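Local coordinates for variant surface glycoprotein MITAT 1.1 (Trypanosoma brucei brucei, PDB 5LY9), which forms, as the A-type N-terminal domain of a GPI-anchored glycoprotein, the surface coat whose antigenic variants let the trypanosome evade the host immune response, at residues A[27-32]-A[152-157]; A[165-170]-A[247-252]; A[196-201]-A[222-227]; A[322-327]-A[335-340]. One frame throughout, in Å; residues are numbered along the deposited sequence.

Contact 1. Residues A[27-32]-A[152-157]; sequences EMLNEG and TKPEAA. Unlike the reference sequence in segment 27-32: Glu31 (reference Lys).
Glu27 reaches across from helix 24-55 to the loop 152-157 and holds its backbone at Ala157. The side chain leaves with CG anti to the backbone N (chi1 171°) and stays extended, which carries the carboxylate past Ala156 to the next peptide. There OE2 accepts the N-H of Ala157 at 2.8 Å, met nearly end-on to the CD-OE2 bond, and the same oxygen lies 3.5 Å from Ala157 CB. Water 1 gives one hydrogen to Glu27 OE2 at 2.6 Å and the other to the carbonyl O of Ala157 at 2.7 Å, so OE2 holds the N-H of that alanine directly and its carbonyl through the water. The other oxygen, OE1, forms a salt bridge with Arg159, which helps fix the rotation of the carboxylate and would be expected to favour its charged form. At the root of the residue, Glu27 CA sends a CA-H...O contact to Glu155 O at 3.3 Å, where helix and loop run close together.

Two residues on, Leu29 sets its CD2 methyl against the loop backbone, 3.8 Å from Lys153 CA and equally close to the ring carbon CD of Pro154. The same leucine packs on Ala89 of the second subunit, so this point of the loop lies beside the dimer interface. Asn30 crosses the proline at about a right angle, with OD1 3.7 Å from Pro154 CB. The arrangement is an irregular loop laid along one of the long helices that form the elongated coiled-coil core of the A-type VSG N-terminal domain.

Contact 2. Residues A[165-170]-A[247-252]; sequences TGYPNL and HEAWEA
Ala249 and Trp250, neighbours on helix 244-254, are the residues that meet the loop 165-170. Just before them, His247 points its CB away from the loop but backs the indole within the helix: Trp250 CE3 sits 3.9 Å above one face of the imidazole, offset toward its rim. Ala249 then directs its methyl at the loop, and CB comes 3.6 Å from Tyr167 OH. That hydroxyl is hydrogen-bonded to the carbonyl O of Trp246, one residue ahead of the segment, so the phenol is anchored to the helix while its ring meets Trp246 edge-to-face. Tyr167 also packs on Leu17 of helix 8-21 and Leu101 of helix 62-114, and its ring therefore lies where the loop, the short helix and the long helices of the elongated VSG domain meet. Trp250 follows with the largest share of the contact. Its CB lies 4.1 Å from Tyr167 CE1, the two side chains set at a slant to each other. With CG anti to the backbone N (chi1 168°), the indole swings along the loop toward Gly166 and Thr165: CD1 is 3.8 Å from Gly166 CA, and NE1 is 3.5 Å from the carbonyl carbon of Thr165. The indole N-H is hydrogen-bonded to the carbonyl O of Gln164, just ahead of Thr165.

Contact 3. Residues A[196-201]-A[222-227]; sequences HSTNGY and NTQVEA
Water 2 is gripped by three groups at once and joins the two loops. It lies 2.7 Å from His196 ND1, accepts the backbone N-H of Asn199 at 2.8 Å, and accepts from Gln224 NE2 at 3.1 Å. The ring of His196 carries most of the direct packing. Gln224 CG rests over one of its faces as a CH-pi contact, 3.8 Å from the ring centroid and 21° off the normal, while Asn222 O comes in at the ring edge, 3.7 Å from CD2 of His196. The extended tail of Gln224 (chi2 -174°) runs on past the imidazole and brings its amide nitrogen to the water. There it also nears Asn199 ND2, at 3.4 Å; both are donors, so the pair is not bonded; the two amide planes lie 17° apart. Asn199 ND2 has its acceptor in Glu2 OE1. Gln224 itself centres an inverse gamma turn. The contact lies at the surface, its centre about 42 Å from the centre of the chain, where loops of one four-stranded antiparallel sheet meet, between strands 173-174 and 211-213 and between strands 218-220 and 228-229, with the N-terminal residues Glu2 and Arg3 packed alongside, ahead of helix 8-21.

Contact 4. Residues A[322-327]-A[335-340]; sequences EIIPAG and APLGKI
Glu322 opens a short two-stranded antiparallel beta hairpin, strands 323-324 and 335-336, by accepting the N-H of Leu337 on its carbonyl O at 2.9 Å. The same oxygen takes a CA-H...O contact from Pro336, and Glu322 CB rests against Leu337 CD1. Its carboxylate turns away to helix 24-55 and the residue after it, where OE2 makes a salt bridge with Lys55 and a hydrogen bond with Asn56.

Ile323 faces Pro336 as a non-hydrogen-bonded pair, their CA atoms 4.1 Å apart. Its CD1 leans over the proline, 3.7 Å from Pro336 N and 3.9 Å from CB of the same residue. An attached glycan passes nearby, its sugars touching Gly338 and Lys339 in the turn of 3-10 helix that follows.

Ile324 pairs with Ala335 through two backbone bonds: its N-H reaches Ala335 O at 2.8 Å, nearly straight at 173°, and its own O accepts from Ala335 N at 3.0 Å. Its side chain lies on the face of the hairpin away from Ile323, where Ile51 of helix 24-55 packs against both Ile324 and Leu337. CG1 stands beside the backbone N (chi1 -51°), a setting that points this branch at two residues of the other segment: Ile324 CG1 is 3.8 Å from Leu337 CD2 and 4.0 Å from Ile340 CD1.

Helix 24-55 ties together contacts 1 and 4, whose centres are about 34 Å apart: contact 1 uses its early turns, and Ile51 near its end packs against the Ile324 face of the hairpin of contact 4. Contacts 1 and 2 are the closest pair, about 19 Å between centres, and share the long loop between strands 143-144 and 173-174. Along the chain contact 1 closes first; contact 2 then encloses contact 3, and contact 4 follows. Contacts 3 and 4 have their centres about 77 Å apart, on opposite sides of the chain's centre, one beside the N-terminus and the other beside the glycan. The spread follows the elongated shape of this coat-forming domain.

Contact 1. Residues A[27-32]-A[152-157]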
loop_
_atom_site.group_PDB
_atom_site.type_symbol
_atom_site.label_atom_id
_atom_site.label_comp_id
_atom_site.label_asym_id
_atom_site.label_seq_id
_atom_site.Cartn_x
_atom_site.Cartn_y
_atom_site.Cartn_z
ATOM N N GLU A 27 -0.181 6.457 -7.856
ATOM C CA GLU A 27 0.711 5.712 -8.723
ATOM C C GLU A 27 1.060 4.392 -8.087
ATOM O O GLU A 27 1.096 3.399 -8.813
ATOM C CB GLU A 27 1.970 6.503 -9.137
ATOM C CG GLU A 27 2.963 5.606 -9.848
ATOM C CD GLU A 27 3.994 6.300 -10.725
ATOM O OE1 GLU A 27 5.112 5.698 -10.848
ATOM O OE2 GLU A 27 3.650 7.311 -11.434
ATOM N N MET A 28 1.254 4.348 -6.769
ATOM C CA MET A 28 1.418 3.100 -6.113
ATOM C C MET A 28 0.179 2.158 -6.250
ATOM O O MET A 28 0.324 0.910 -6.417
ATOM C CB MET A 28 1.884 3.302 -4.678
ATOM C CG MET A 28 3.280 3.871 -4.567
ATOM S SD MET A 28 4.513 2.757 -5.301
ATOM C CE MET A 28 4.636 3.246 -7.021
ATOM N N LEU A 29 -1.025 2.688 -6.205
ATOM C CA LEU A 29 -2.186 1.851 -6.496
ATOM C C LEU A 29 -2.151 1.287 -7.883
ATOM O O LEU A 29 -2.313 0.050 -8.066
ATOM C CB LEU A 29 -3.494 2.624 -6.330
ATOM C CG LEU A 29 -4.786 1.925 -6.698
ATOM C CD1 LEU A 29 -4.950 0.636 -5.939
ATOM C CD2 LEU A 29 -5.942 2.971 -6.558
ATOM N N ASN A 30 -1.865 2.148 -8.851
ATOM C CA ASN A 30 -1.795 1.716 -10.217
ATOM C C ASN A 30 -0.730 0.607 -10.365
ATOM O O ASN A 30 -0.956 -0.431 -11.023
ATOM C CB ASN A 30 -1.425 2.842 -11.154
ATOM C CG ASN A 30 -1.606 2.407 -12.615
ATOM O OD1 ASN A 30 -2.728 2.181 -13.059
ATOM N ND2 ASN A 30 -0.490 2.217 -13.325
ATOM N N GLU A 31 0.431 0.813 -9.755
ATOM C CA GLU A 31 1.542 -0.163 -9.949
ATOM C C GLU A 31 1.196 -1.518 -9.293
ATOM O O GLU A 31 1.410 -2.578 -9.874
ATOM C CB GLU A 31 2.813 0.378 -9.380
ATOM C CG GLU A 31 4.040 -0.312 -9.929
ATOM C CD GLU A 31 4.293 0.047 -11.392
ATOM O OE1 GLU A 31 4.258 1.282 -11.770
ATOM O OE2 GLU A 31 4.599 -0.907 -12.183
ATOM N N GLY A 32 0.606 -1.452 -8.123
ATOM C CA GLY A 32 0.096 -2.673 -7.477
ATOM C C GLY A 32 -0.921 -3.425 -8.289
ATOM O O GLY A 32 -0.885 -4.660 -8.381
ATOM N N THR A 152 -7.353 8.799 -3.580
ATOM C CA THR A 152 -6.451 7.775 -4.065
ATOM C C THR A 152 -7.185 7.022 -5.176
ATOM O O THR A 152 -8.237 6.355 -4.938
ATOM C CB THR A 152 -6.152 6.791 -2.953
ATOM O OG1 THR A 152 -5.501 7.458 -1.905
ATOM C CG2 THR A 152 -5.268 5.721 -3.420
ATOM N N LYS A 153 -6.613 7.134 -6.351
ATOM C CA LYS A 153 -7.066 6.474 -7.564
ATOM C C LYS A 153 -5.879 6.283 -8.494
ATOM O O LYS A 153 -4.802 6.842 -8.296
ATOM C CB LYS A 153 -8.142 7.383 -8.229
ATOM C CG LYS A 153 -7.602 8.758 -8.576
ATOM C CD LYS A 153 -8.697 9.728 -9.101
ATOM C CE LYS A 153 -8.025 11.065 -9.526
ATOM N NZ LYS A 153 -9.023 12.056 -9.981
ATOM N N PRO A 154 -6.025 5.432 -9.491
ATOM C CA PRO A 154 -4.805 5.174 -10.268
ATOM C C PRO A 154 -4.291 6.471 -10.911
ATOM O O PRO A 154 -5.104 7.342 -11.280
ATOM C CB PRO A 154 -5.253 4.153 -11.302
ATOM C CG PRO A 154 -6.495 3.534 -10.773
ATOM C CD PRO A 154 -7.149 4.543 -9.852
ATOM N N GLU A 155 -2.992 6.706 -10.854
ATOM C CA GLU A 155 -2.375 7.919 -11.385
ATOM C C GLU A 155 -1.068 7.583 -11.993
ATOM O O GLU A 155 -0.404 6.602 -11.645
ATOM C CB GLU A 155 -1.950 8.960 -10.278
ATOM C CG GLU A 155 -2.958 9.382 -9.246
ATOM C CD GLU A 155 -3.872 10.497 -9.663
ATOM O OE1 GLU A 155 -4.658 10.936 -8.802
ATOM O OE2 GLU A 155 -3.824 10.949 -10.818
ATOM N N ALA A 156 -0.635 8.473 -12.895
ATOM C CA ALA A 156 0.740 8.470 -13.339
ATOM C C ALA A 156 1.295 9.799 -12.794
ATOM O O ALA A 156 0.892 10.862 -13.236
ATOM C CB ALA A 156 0.804 8.435 -14.825
ATOM N N ALA A 157 2.235 9.696 -11.874
ATOM C CA ALA A 157 2.881 10.871 -11.261
ATOM C C ALA A 157 4.040 11.403 -12.097
ATOM O O ALA A 157 4.639 10.712 -12.960
ATOM C CB ALA A 157 3.375 10.459 -9.921
HETATM O O HOH W 1 5.765 8.284 -12.562
#

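Contact 2. Residues A[165-170]-A[247-252]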
loop_
_atom_site.group_PDB
_atom_site.type_symbol
_atom_site.label_atom_id
_atom_site.label_comp_id
_atom_site.label_asym_id
_atom_site.label_seq_id
_atom_site.Cartn_x
_atom_site.Cartn_y
_atom_site.Cartn_z
ATOM N N THR A 165 18.233 10.875 -8.312
ATOM C CA THR A 165 19.341 11.543 -7.710
ATOM C C THR A 165 18.971 12.289 -6.450
ATOM O O THR A 165 19.730 12.321 -5.483
ATOM C CB THR A 165 19.980 12.482 -8.769
ATOM O OG1 THR A 165 20.445 11.633 -9.859
ATOM C CG2 THR A 165 21.164 13.203 -8.153
ATOM N N GLY A 166 17.803 12.921 -6.480
ATOM C CA GLY A 166 17.386 13.723 -5.357
ATOM C C GLY A 166 16.259 14.676 -5.709
ATOM O O GLY A 166 15.396 14.333 -6.446
ATOM N N TYR A 167 16.298 15.844 -5.137
ATOM C CA TYR A 167 15.299 16.888 -5.343
ATOM C C TYR A 167 15.945 18.051 -6.087
ATOM O O TYR A 167 16.439 19.031 -5.483
ATOM C CB TYR A 167 14.756 17.377 -3.993
ATOM C CG TYR A 167 14.183 16.280 -3.122
ATOM C CD1 TYR A 167 15.022 15.482 -2.311
ATOM C CD2 TYR A 167 12.815 16.052 -3.083
ATOM C CE1 TYR A 167 14.418 14.507 -1.455
ATOM C CE2 TYR A 167 12.244 15.155 -2.250
ATOM C CZ TYR A 167 13.043 14.372 -1.464
ATOM O OH TYR A 167 12.403 13.439 -0.673
ATOM N N PRO A 168 15.967 17.955 -7.405
ATOM C CA PRO A 168 16.904 18.846 -8.165
ATOM C C PRO A 168 16.516 20.310 -8.184
ATOM O O PRO A 168 17.400 21.164 -8.346
ATOM C CB PRO A 168 16.833 18.297 -9.596
ATOM C CG PRO A 168 15.553 17.553 -9.630
ATOM C CD PRO A 168 15.406 16.921 -8.281
ATOM N N ASN A 169 15.234 20.608 -7.993
ATOM C CA ASN A 169 14.775 22.000 -8.076
ATOM C C ASN A 169 14.760 22.739 -6.754
ATOM O O ASN A 169 14.578 23.977 -6.744
ATOM C CB ASN A 169 13.447 22.070 -8.815
ATOM C CG ASN A 169 13.576 21.597 -10.232
ATOM O OD1 ASN A 169 14.550 21.929 -10.907
ATOM N ND2 ASN A 169 12.591 20.857 -10.718
ATOM N N LEU A 170 14.909 22.030 -5.621
ATOM C CA LEU A 170 15.026 22.697 -4.342
ATOM C C LEU A 170 16.297 23.440 -4.228
ATOM O O LEU A 170 17.401 22.923 -4.513
ATOM C CB LEU A 170 14.929 21.706 -3.161
ATOM C CG LEU A 170 13.606 20.943 -3.029
ATOM C CD1 LEU A 170 13.500 20.297 -1.658
ATOM C CD2 LEU A 170 12.319 21.596 -3.373
ATOM N N HIS A 247 15.047 11.867 3.083
ATOM C CA HIS A 247 15.764 10.667 2.676
ATOM C C HIS A 247 14.784 9.518 2.463
ATOM O O HIS A 247 14.921 8.788 1.482
ATOM C CB HIS A 247 16.734 10.243 3.780
ATOM C CG HIS A 247 17.537 9.052 3.396
ATOM N ND1 HIS A 247 17.053 7.783 3.505
ATOM C CD2 HIS A 247 18.734 8.950 2.783
ATOM C CE1 HIS A 247 17.951 6.927 3.034
ATOM N NE2 HIS A 247 19.007 7.606 2.651
ATOM N N GLU A 248 13.781 9.367 3.352
ATOM C CA GLU A 248 12.880 8.275 3.266
ATOM C C GLU A 248 11.991 8.316 2.014
ATOM O O GLU A 248 11.852 7.310 1.317
ATOM C CB GLU A 248 12.012 8.183 4.531
ATOM C CG GLU A 248 10.942 7.115 4.432
ATOM C CD GLU A 248 11.444 5.669 4.390
ATOM O OE1 GLU A 248 12.638 5.385 4.555
ATOM O OE2 GLU A 248 10.601 4.791 4.197
ATOM N N ALA A 249 11.429 9.482 1.661
ATOM C CA ALA A 249 10.671 9.570 0.387
ATOM C C ALA A 249 11.547 9.289 -0.817
ATOM O O ALA A 249 11.106 8.632 -1.730
ATOM C CB ALA A 249 9.989 10.886 0.218
ATOM N N TRP A 250 12.779 9.768 -0.786
ATOM C CA TRP A 250 13.673 9.530 -1.894
ATOM C C TRP A 250 14.032 8.071 -2.106
ATOM O O TRP A 250 13.905 7.530 -3.221
ATOM C CB TRP A 250 14.914 10.416 -1.751
ATOM C CG TRP A 250 16.023 10.097 -2.651
ATOM C CD1 TRP A 250 16.122 10.376 -3.961
ATOM C CD2 TRP A 250 17.267 9.524 -2.249
ATOM N NE1 TRP A 250 17.380 9.962 -4.434
ATOM C CE2 TRP A 250 18.072 9.398 -3.408
ATOM C CE3 TRP A 250 17.734 9.015 -1.040
ATOM C CZ2 TRP A 250 19.372 8.830 -3.380
ATOM C CZ3 TRP A 250 19.039 8.475 -0.986
ATOM C CH2 TRP A 250 19.814 8.350 -2.176
ATOM N N GLU A 251 14.504 7.457 -1.055
ATOM C CA GLU A 251 14.880 6.033 -1.093
ATOM C C GLU A 251 13.668 5.161 -1.378
ATOM O O GLU A 251 13.737 4.258 -2.230
ATOM C CB GLU A 251 15.531 5.629 0.206
ATOM C CG GLU A 251 15.952 4.180 0.205
ATOM C CD GLU A 251 16.809 3.800 1.390
ATOM O OE1 GLU A 251 18.048 4.101 1.340
ATOM O OE2 GLU A 251 16.243 3.263 2.357
ATOM N N ALA A 252 12.524 5.439 -0.746
ATOM C CA ALA A 252 11.369 4.605 -0.990
ATOM C C ALA A 252 10.929 4.730 -2.445
ATOM O O ALA A 252 10.506 3.760 -3.061
ATOM C CB ALA A 252 10.235 5.002 -0.076
#

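Contact 3. Residues A[196-201]-A[222-227]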
loop_
_atom_site.group_PDB
_atom_site.type_symbol
_atom_site.label_atom_id
_atom_site.label_comp_id
_atom_site.label_asym_id
_atom_site.label_seq_id
_atom_site.Cartn_x
_atom_site.Cartn_y
_atom_site.Cartn_z
ATOM N N HIS A 196 16.230 35.350 16.355
ATOM C CA HIS A 196 16.921 36.352 17.166
ATOM C C HIS A 196 15.948 37.401 17.653
ATOM O O HIS A 196 15.040 37.795 16.938
ATOM C CB HIS A 196 18.103 36.927 16.398
ATOM C CG HIS A 196 18.969 37.787 17.238
ATOM N ND1 HIS A 196 18.745 39.136 17.366
ATOM C CD2 HIS A 196 20.060 37.487 17.989
ATOM C CE1 HIS A 196 19.647 39.641 18.203
ATOM N NE2 HIS A 196 20.463 38.663 18.585
ATOM N N SER A 197 16.135 37.930 18.854
ATOM C CA SER A 197 15.058 38.712 19.513
ATOM C C SER A 197 14.929 40.215 19.117
ATOM O O SER A 197 13.906 40.823 19.339
ATOM C CB SER A 197 15.221 38.654 21.048
ATOM O OG SER A 197 16.560 38.963 21.357
ATOM N N THR A 198 15.959 40.795 18.544
ATOM C CA THR A 198 15.897 42.247 18.229
ATOM C C THR A 198 14.922 42.475 17.092
ATOM O O THR A 198 14.050 43.359 17.207
ATOM C CB THR A 198 17.261 42.759 17.839
ATOM O OG1 THR A 198 18.164 42.500 18.909
ATOM C CG2 THR A 198 17.207 44.275 17.512
ATOM N N ASN A 199 15.039 41.699 15.990
ATOM C CA ASN A 199 14.140 41.869 14.839
ATOM C C ASN A 199 13.269 40.639 14.511
ATOM O O ASN A 199 12.322 40.753 13.750
ATOM C CB ASN A 199 14.930 42.126 13.583
ATOM C CG ASN A 199 15.881 43.288 13.713
ATOM O OD1 ASN A 199 15.492 44.333 14.210
ATOM N ND2 ASN A 199 17.101 43.106 13.249
ATOM N N GLY A 200 13.606 39.509 15.088
ATOM C CA GLY A 200 12.848 38.287 14.835
ATOM C C GLY A 200 11.711 37.973 15.751
ATOM O O GLY A 200 11.170 38.854 16.460
ATOM N N TYR A 201 11.346 36.693 15.741
ATOM C CA TYR A 201 10.207 36.163 16.437
ATOM C C TYR A 201 10.223 36.353 17.965
ATOM O O TYR A 201 9.284 36.911 18.499
ATOM C CB TYR A 201 9.974 34.693 16.042
ATOM C CG TYR A 201 8.988 33.976 16.957
ATOM C CD1 TYR A 201 7.637 34.086 16.723
ATOM C CD2 TYR A 201 9.411 33.318 18.126
ATOM C CE1 TYR A 201 6.722 33.494 17.597
ATOM C CE2 TYR A 201 8.514 32.696 18.989
ATOM C CZ TYR A 201 7.179 32.824 18.751
ATOM O OH TYR A 201 6.284 32.200 19.552
ATOM N N ASN A 222 19.203 31.484 15.100
ATOM C CA ASN A 222 19.008 32.296 16.338
ATOM C C ASN A 222 20.035 33.432 16.394
ATOM O O ASN A 222 20.385 33.873 17.493
ATOM C CB ASN A 222 19.018 31.444 17.613
ATOM C CG ASN A 222 20.351 30.742 17.866
ATOM O OD1 ASN A 222 21.241 30.807 17.072
ATOM N ND2 ASN A 222 20.462 30.037 18.993
ATOM N N THR A 223 20.501 33.876 15.221
ATOM C CA THR A 223 21.466 34.971 15.034
ATOM C C THR A 223 20.846 35.824 13.918
ATOM O O THR A 223 19.930 35.379 13.204
ATOM C CB THR A 223 22.827 34.479 14.597
ATOM O OG1 THR A 223 22.715 33.639 13.427
ATOM C CG2 THR A 223 23.544 33.692 15.762
ATOM N N GLN A 224 21.366 37.019 13.706
ATOM C CA GLN A 224 20.814 37.981 12.728
ATOM C C GLN A 224 21.247 37.678 11.324
ATOM O O GLN A 224 21.971 38.442 10.674
ATOM C CB GLN A 224 21.212 39.411 13.105
ATOM C CG GLN A 224 20.638 39.802 14.435
ATOM C CD GLN A 224 20.903 41.290 14.742
ATOM O OE1 GLN A 224 22.041 41.717 14.832
ATOM N NE2 GLN A 224 19.839 42.041 14.950
ATOM N N VAL A 225 20.749 36.560 10.817
ATOM C CA VAL A 225 21.053 36.139 9.447
ATOM C C VAL A 225 19.776 35.580 8.796
ATOM O O VAL A 225 18.703 35.567 9.383
ATOM C CB VAL A 225 22.192 35.106 9.361
ATOM C CG1 VAL A 225 23.503 35.687 9.869
ATOM C CG2 VAL A 225 21.866 33.802 10.114
ATOM N N GLU A 226 19.927 35.154 7.568
ATOM C CA GLU A 226 18.854 34.519 6.796
ATOM C C GLU A 226 18.740 33.046 7.173
ATOM O O GLU A 226 19.683 32.424 7.668
ATOM C CB GLU A 226 19.164 34.666 5.312
ATOM C CG GLU A 226 19.012 36.128 4.879
ATOM C CD GLU A 226 19.798 36.484 3.617
ATOM O OE1 GLU A 226 20.245 35.567 2.853
ATOM O OE2 GLU A 226 19.878 37.719 3.359
ATOM N N ALA A 227 17.562 32.517 6.969
ATOM C CA ALA A 227 17.368 31.068 7.074
ATOM C C ALA A 227 18.294 30.315 6.130
ATOM O O ALA A 227 18.713 30.864 5.103
ATOM C CB ALA A 227 15.940 30.729 6.722
HETATM O O HOH W 2 17.315 40.248 15.382
#

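Contact 4. Residues A[322-327]-A[335-340]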
loop_
_atom_site.group_PDB
_atom_site.type_symbol
_atom_site.label_atom_id
_atom_site.label_comp_id
_atom_site.label_asym_id
_atom_site.label_seq_id
_atom_site.Cartn_x
_atom_site.Cartn_y
_atom_site.Cartn_z
ATOM N N GLU A 322 -7.447 -23.697 -29.224
ATOM C CA GLU A 322 -8.252 -24.804 -28.804
ATOM C C GLU A 322 -9.644 -24.276 -28.425
ATOM O O GLU A 322 -9.753 -23.376 -27.629
ATOM C CB GLU A 322 -7.594 -25.591 -27.658
ATOM C CG GLU A 322 -8.332 -26.852 -27.238
ATOM C CD GLU A 322 -8.114 -28.059 -28.173
ATOM O OE1 GLU A 322 -7.428 -27.916 -29.197
ATOM O OE2 GLU A 322 -8.614 -29.164 -27.833
ATOM N N ILE A 323 -10.685 -24.863 -29.004
ATOM C CA ILE A 323 -12.030 -24.395 -28.770
ATOM C C ILE A 323 -12.666 -25.060 -27.561
ATOM O O ILE A 323 -12.609 -26.267 -27.409
ATOM C CB ILE A 323 -12.948 -24.672 -29.997
ATOM C CG1 ILE A 323 -12.462 -23.890 -31.183
ATOM C CG2 ILE A 323 -14.415 -24.323 -29.683
ATOM C CD1 ILE A 323 -12.898 -22.468 -31.119
ATOM N N ILE A 324 -13.241 -24.251 -26.695
ATOM C CA ILE A 324 -14.028 -24.746 -25.601
ATOM C C ILE A 324 -15.490 -24.646 -26.002
ATOM O O ILE A 324 -16.013 -23.557 -26.206
ATOM C CB ILE A 324 -13.805 -23.885 -24.314
ATOM C CG1 ILE A 324 -12.308 -23.740 -24.021
ATOM C CG2 ILE A 324 -14.564 -24.508 -23.172
ATOM C CD1 ILE A 324 -11.554 -25.054 -24.000
ATOM N N PRO A 325 -16.155 -25.769 -26.101
ATOM C CA PRO A 325 -17.524 -25.784 -26.588
ATOM C C PRO A 325 -18.506 -25.238 -25.610
ATOM O O PRO A 325 -18.284 -25.286 -24.393
ATOM C CB PRO A 325 -17.826 -27.252 -26.827
ATOM C CG PRO A 325 -16.756 -28.003 -26.241
ATOM C CD PRO A 325 -15.570 -27.114 -26.015
ATOM N N ALA A 326 -19.610 -24.719 -26.157
ATOM C CA ALA A 326 -20.739 -24.364 -25.349
ATOM C C ALA A 326 -21.159 -25.604 -24.573
ATOM O O ALA A 326 -21.033 -26.727 -25.050
ATOM C CB ALA A 326 -21.867 -23.901 -26.242
ATOM N N GLY A 327 -21.554 -25.410 -23.329
ATOM C CA GLY A 327 -21.898 -26.519 -22.423
ATOM C C GLY A 327 -20.860 -26.839 -21.337
ATOM O O GLY A 327 -21.223 -27.332 -20.308
ATOM N N ALA A 335 -15.841 -20.924 -27.547
ATOM C CA ALA A 335 -14.773 -19.923 -27.701
ATOM C C ALA A 335 -13.363 -20.547 -27.659
ATOM O O ALA A 335 -13.130 -21.484 -26.948
ATOM C CB ALA A 335 -14.884 -18.875 -26.617
ATOM N N PRO A 336 -12.414 -19.966 -28.374
ATOM C CA PRO A 336 -11.078 -20.475 -28.307
ATOM C C PRO A 336 -10.414 -19.955 -27.015
ATOM O O PRO A 336 -10.721 -18.888 -26.525
ATOM C CB PRO A 336 -10.444 -19.915 -29.554
ATOM C CG PRO A 336 -11.092 -18.620 -29.780
ATOM C CD PRO A 336 -12.491 -18.733 -29.172
ATOM N N LEU A 337 -9.520 -20.746 -26.438
ATOM C CA LEU A 337 -8.873 -20.371 -25.189
ATOM C C LEU A 337 -8.239 -19.024 -25.281
ATOM O O LEU A 337 -8.221 -18.269 -24.309
ATOM C CB LEU A 337 -7.835 -21.435 -24.744
ATOM C CG LEU A 337 -8.410 -22.699 -24.100
ATOM C CD1 LEU A 337 -7.393 -23.812 -23.903
ATOM C CD2 LEU A 337 -9.049 -22.329 -22.749
ATOM N N GLY A 338 -7.638 -18.737 -26.432
ATOM C CA GLY A 338 -7.029 -17.441 -26.660
ATOM C C GLY A 338 -8.003 -16.251 -26.465
ATOM O O GLY A 338 -7.532 -15.155 -26.269
ATOM N N LYS A 339 -9.310 -16.456 -26.476
ATOM C CA LYS A 339 -10.222 -15.326 -26.178
ATOM C C LYS A 339 -10.770 -15.332 -24.783
ATOM O O LYS A 339 -11.648 -14.510 -24.481
ATOM C CB LYS A 339 -11.369 -15.351 -27.157
ATOM C CG LYS A 339 -10.903 -14.868 -28.534
ATOM C CD LYS A 339 -11.959 -15.156 -29.573
ATOM C CE LYS A 339 -11.890 -14.215 -30.782
ATOM N NZ LYS A 339 -12.863 -14.705 -31.796
ATOM N N ILE A 340 -10.324 -16.252 -23.919
ATOM C CA ILE A 340 -10.933 -16.355 -22.577
ATOM C C ILE A 340 -9.805 -15.946 -21.635
ATOM O O ILE A 340 -8.777 -16.603 -21.612
ATOM C CB ILE A 340 -11.343 -17.826 -22.255
ATOM C CG1 ILE A 340 -12.352 -18.334 -23.291
ATOM C CG2 ILE A 340 -11.899 -17.920 -20.854
ATOM C CD1 ILE A 340 -12.652 -19.824 -23.293
#